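Local structure of putative esterase (Bacteroides intestinalis DSM 17393, 5VOL) at residues 213-221 against 256-267. The protein probably hydrolyses ferulic acid esters of arabinoxylan, as a calcium-binding carbohydrate esterase of family 1 from a gut bacterium. Numbering follows the deposited sequence.
Sequences VAWFVDCGD and YWHSALYQCLPF. With CA (calcium ion), chain Q.
Asp218 and Tyr256 reach toward each other from opposite directions, and the aspartate, followed outward, illustrates how a buried acid is accommodated between strand 214-218 and the helix packed on it. Its CB leaves the strand toward the helix, and CG, anti to the backbone N (chi1 -176°), carries the carboxylate onward. Asp218 CG lies 3.9 Å from Tyr256 CE2. Asp218 OD1 takes a weak hydrogen bond of 2.8 Å from Tyr256 OH, carboxylate and ring planes being 47° apart. Asp218 OD2 rests 3.6 Å from Ala260 CB and has outside partners in Arg248, through a salt bridge, and Tyr160, whose hydroxyl also bonds Gln263 NE2. The buried charge is probably well compensated. The phenol reaches on beneath the loop after the strand, Tyr256 CE1 lying 3.5 Å from Gly220 CA. Replacing Tyr256 by an alanine would probably leave Asp218 OD1 without this donor and open a gap under Gly220. Just beyond, Asp221 chelates calcium beside Asp222, Asp249 and Gln244 of the second subunit. Toward the other end, Phe216 turns a ring edge to the face of Phe267 in a T-shaped pair (centroids 5.3 Å apart), its CB over the same ring, while Ala214 CB meets Phe267 CZ at 3.9 Å. The strand, flanked by 158-162 and 244-246, runs nearly antiparallel to helix 254-271; Trp215 and Val217 leave its other face to pack on helix 226-238, the layered arrangement of an alpha/beta-hydrolase.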
loop_
_atom_site.group_PDB
_atom_site.type_symbol
_atom_site.label_atom_id
_atom_site.label_comp_id
_atom_site.label_asym_id
_atom_site.label_seq_id
_atom_site.Cartn_x
_atom_site.Cartn_y
_atom_site.Cartn_z
ATOM N N VAL C 213 -19.262 -6.267 18.652
ATOM C CA VAL C 213 -18.657 -5.077 18.075
ATOM C C VAL C 213 -17.435 -5.471 17.235
ATOM O O VAL C 213 -16.690 -6.371 17.604
ATOM C CB VAL C 213 -18.259 -4.067 19.198
ATOM C CG1 VAL C 213 -17.605 -2.823 18.616
ATOM C CG2 VAL C 213 -19.506 -3.677 20.029
ATOM N N ALA C 214 -17.244 -4.805 16.101
ATOM C CA ALA C 214 -16.046 -5.011 15.295
ATOM C C ALA C 214 -14.952 -4.067 15.780
ATOM O O ALA C 214 -15.208 -2.876 15.912
ATOM C CB ALA C 214 -16.339 -4.768 13.812
ATOM N N TRP C 215 -13.756 -4.596 16.024
ATOM C CA TRP C 215 -12.646 -3.811 16.580
ATOM C C TRP C 215 -11.431 -3.743 15.656
ATOM O O TRP C 215 -11.033 -4.746 15.071
ATOM C CB TRP C 215 -12.202 -4.395 17.925
ATOM C CG TRP C 215 -13.317 -4.624 18.905
ATOM C CD1 TRP C 215 -14.107 -5.729 18.997
ATOM C CD2 TRP C 215 -13.741 -3.738 19.960
ATOM N NE1 TRP C 215 -14.996 -5.592 20.034
ATOM C CE2 TRP C 215 -14.799 -4.378 20.638
ATOM C CE3 TRP C 215 -13.328 -2.474 20.389
ATOM C CZ2 TRP C 215 -15.465 -3.791 21.726
ATOM C CZ3 TRP C 215 -13.988 -1.887 21.479
ATOM C CH2 TRP C 215 -15.050 -2.548 22.125
ATOM N N PHE C 216 -10.834 -2.563 15.547
ATOM C CA PHE C 216 -9.619 -2.370 14.750
ATOM C C PHE C 216 -8.658 -1.505 15.571
ATOM O O PHE C 216 -9.001 -0.386 15.942
ATOM C CB PHE C 216 -9.963 -1.707 13.407
ATOM C CG PHE C 216 -8.943 -1.932 12.311
ATOM C CD1 PHE C 216 -7.642 -1.450 12.426
ATOM C CD2 PHE C 216 -9.306 -2.602 11.142
ATOM C CE1 PHE C 216 -6.711 -1.637 11.407
ATOM C CE2 PHE C 216 -8.386 -2.796 10.114
ATOM C CZ PHE C 216 -7.076 -2.322 10.244
ATOM N N VAL C 217 -7.478 -2.034 15.873
ATOM C CA VAL C 217 -6.467 -1.314 16.645
ATOM C C VAL C 217 -5.233 -1.032 15.784
ATOM O O VAL C 217 -4.638 -1.950 15.206
ATOM C CB VAL C 217 -6.080 -2.107 17.898
ATOM C CG1 VAL C 217 -4.939 -1.420 18.648
ATOM C CG2 VAL C 217 -7.324 -2.278 18.792
ATOM N N ASP C 218 -4.847 0.239 15.713
ATOM C CA ASP C 218 -3.825 0.706 14.767
ATOM C C ASP C 218 -2.853 1.643 15.486
ATOM O O ASP C 218 -3.262 2.729 15.884
ATOM C CB ASP C 218 -4.521 1.424 13.603
ATOM C CG ASP C 218 -3.584 1.864 12.505
ATOM O OD1 ASP C 218 -2.412 1.429 12.456
ATOM O OD2 ASP C 218 -4.059 2.648 11.653
ATOM N N CYS C 219 -1.589 1.229 15.651
ATOM C CA CYS C 219 -0.611 1.995 16.456
ATOM C C CYS C 219 0.823 1.793 15.960
ATOM O O CYS C 219 1.232 0.664 15.680
ATOM C CB CYS C 219 -0.707 1.595 17.930
ATOM S SG CYS C 219 0.342 2.581 19.070
ATOM N N GLY C 220 1.577 2.886 15.848
ATOM C CA GLY C 220 2.878 2.872 15.199
ATOM C C GLY C 220 3.987 2.228 16.005
ATOM O O GLY C 220 3.947 2.221 17.234
ATOM N N ASP C 221 5.011 1.727 15.321
ATOM C CA ASP C 221 6.080 1.026 16.022
ATOM C C ASP C 221 6.897 1.967 16.916
ATOM O O ASP C 221 7.519 1.513 17.877
ATOM C CB ASP C 221 6.990 0.254 15.032
ATOM C CG ASP C 221 7.814 1.150 14.109
ATOM O OD1 ASP C 221 7.449 2.314 13.860
ATOM O OD2 ASP C 221 8.843 0.642 13.593
ATOM N N TYR C 256 0.444 9.611 10.840
ATOM C CA TYR C 256 -0.121 8.327 11.227
ATOM C C TYR C 256 -1.662 8.354 11.230
ATOM O O TYR C 256 -2.304 7.390 10.836
ATOM C CB TYR C 256 0.383 7.889 12.612
ATOM C CG TYR C 256 0.317 6.389 12.781
ATOM C CD1 TYR C 256 1.341 5.572 12.290
ATOM C CD2 TYR C 256 -0.777 5.779 13.386
ATOM C CE1 TYR C 256 1.284 4.184 12.414
ATOM C CE2 TYR C 256 -0.841 4.383 13.511
ATOM C CZ TYR C 256 0.194 3.597 13.022
ATOM O OH TYR C 256 0.158 2.219 13.141
ATOM N N TRP C 257 -2.241 9.464 11.671
ATOM C CA TRP C 257 -3.684 9.528 11.910
ATOM C C TRP C 257 -4.411 9.857 10.615
ATOM O O TRP C 257 -5.472 9.309 10.342
ATOM C CB TRP C 257 -3.994 10.547 13.024
ATOM C CG TRP C 257 -3.336 10.120 14.304
ATOM C CD1 TRP C 257 -3.204 8.835 14.762
ATOM C CD2 TRP C 257 -2.649 10.952 15.255
ATOM N NE1 TRP C 257 -2.488 8.822 15.934
ATOM C CE2 TRP C 257 -2.139 10.107 16.260
ATOM C CE3 TRP C 257 -2.419 12.325 15.353
ATOM C CZ2 TRP C 257 -1.411 10.594 17.358
ATOM C CZ3 TRP C 257 -1.699 12.811 16.452
ATOM C CH2 TRP C 257 -1.210 11.948 17.431
ATOM N N HIS C 258 -3.815 10.702 9.781
ATOM C CA HIS C 258 -4.382 10.916 8.448
ATOM C C HIS C 258 -4.373 9.620 7.599
ATOM O O HIS C 258 -5.377 9.250 6.983
ATOM C CB HIS C 258 -3.623 12.029 7.717
ATOM C CG HIS C 258 -3.792 11.996 6.231
ATOM N ND1 HIS C 258 -2.872 11.407 5.383
ATOM C CD2 HIS C 258 -4.772 12.480 5.433
ATOM C CE1 HIS C 258 -3.289 11.511 4.139
ATOM N NE2 HIS C 258 -4.439 12.167 4.138
ATOM N N SER C 259 -3.239 8.930 7.565
ATOM C CA SER C 259 -3.153 7.696 6.796
ATOM C C SER C 259 -4.081 6.619 7.390
ATOM O O SER C 259 -4.604 5.780 6.663
ATOM C CB SER C 259 -1.700 7.205 6.721
ATOM O OG SER C 259 -1.206 6.868 8.001
ATOM N N ALA C 260 -4.322 6.675 8.704
ATOM C CA ALA C 260 -5.238 5.739 9.349
ATOM C C ALA C 260 -6.656 5.847 8.785
ATOM O O ALA C 260 -7.388 4.856 8.714
ATOM C CB ALA C 260 -5.253 5.972 10.893
ATOM N N LEU C 261 -7.051 7.047 8.379
ATOM C CA LEU C 261 -8.373 7.242 7.779
ATOM C C LEU C 261 -8.623 6.354 6.581
ATOM O O LEU C 261 -9.751 5.931 6.347
ATOM C CB LEU C 261 -8.560 8.693 7.347
ATOM C CG LEU C 261 -8.960 9.674 8.434
ATOM C CD1 LEU C 261 -9.095 11.051 7.806
ATOM C CD2 LEU C 261 -10.292 9.240 9.063
ATOM N N TYR C 262 -7.571 6.097 5.804
ATOM C CA TYR C 262 -7.693 5.285 4.606
ATOM C C TYR C 262 -7.973 3.823 4.935
ATOM O O TYR C 262 -8.442 3.068 4.082
ATOM C CB TYR C 262 -6.426 5.422 3.739
ATOM C CG TYR C 262 -6.427 6.683 2.894
ATOM C CD1 TYR C 262 -7.025 6.686 1.643
ATOM C CD2 TYR C 262 -5.855 7.874 3.355
ATOM C CE1 TYR C 262 -7.044 7.817 0.860
ATOM C CE2 TYR C 262 -5.873 9.029 2.575
ATOM C CZ TYR C 262 -6.472 8.981 1.321
ATOM O OH TYR C 262 -6.512 10.086 0.512
ATOM N N GLN C 263 -7.714 3.416 6.170
ATOM C CA GLN C 263 -8.135 2.087 6.620
ATOM C C GLN C 263 -9.456 2.154 7.394
ATOM O O GLN C 263 -10.324 1.266 7.275
ATOM C CB GLN C 263 -7.043 1.453 7.480
ATOM C CG GLN C 263 -5.853 1.011 6.644
ATOM C CD GLN C 263 -4.527 1.074 7.387
ATOM O OE1 GLN C 263 -3.467 1.129 6.755
ATOM N NE2 GLN C 263 -4.573 1.053 8.729
ATOM N N CYS C 264 -9.601 3.213 8.184
ATOM C CA CYS C 264 -10.772 3.384 9.050
ATOM C C CYS C 264 -12.070 3.554 8.276
ATOM O O CYS C 264 -13.054 2.897 8.571
ATOM C CB CYS C 264 -10.576 4.588 9.975
ATOM S SG CYS C 264 -11.981 4.928 11.069
ATOM N N LEU C 265 -12.081 4.445 7.294
ATOM C CA LEU C 265 -13.327 4.736 6.598
ATOM C C LEU C 265 -13.859 3.537 5.792
ATOM O O LEU C 265 -15.065 3.230 5.857
ATOM C CB LEU C 265 -13.144 5.965 5.713
ATOM C CG LEU C 265 -12.880 7.228 6.559
ATOM C CD1 LEU C 265 -12.540 8.409 5.660
ATOM C CD2 LEU C 265 -14.099 7.545 7.463
ATOM N N PRO C 266 -12.980 2.829 5.063
ATOM C CA PRO C 266 -13.493 1.601 4.420
ATOM C C PRO C 266 -13.909 0.525 5.422
ATOM O O PRO C 266 -14.845 -0.228 5.159
ATOM C CB PRO C 266 -12.301 1.113 3.561
ATOM C CG PRO C 266 -11.535 2.380 3.237
ATOM C CD PRO C 266 -11.664 3.233 4.530
ATOM N N PHE C 267 -13.213 0.452 6.554
ATOM C CA PHE C 267 -13.521 -0.514 7.601
ATOM C C PHE C 267 -14.935 -0.340 8.154
ATOM O O PHE C 267 -15.711 -1.291 8.159
ATOM C CB PHE C 267 -12.496 -0.411 8.734
ATOM C CG PHE C 267 -12.907 -1.110 10.007
ATOM C CD1 PHE C 267 -12.942 -2.502 10.084
ATOM C CD2 PHE C 267 -13.214 -0.373 11.143
ATOM C CE1 PHE C 267 -13.308 -3.147 11.259
ATOM C CE2 PHE C 267 -13.582 -1.012 12.335
ATOM C CZ PHE C 267 -13.627 -2.399 12.390
HETATM CA CA CA Q . 9.615 2.779 12.703
HETATM O O HOH W 1 11.109 4.696 11.954
HETATM O O HOH W 2 11.480 2.047 14.409
#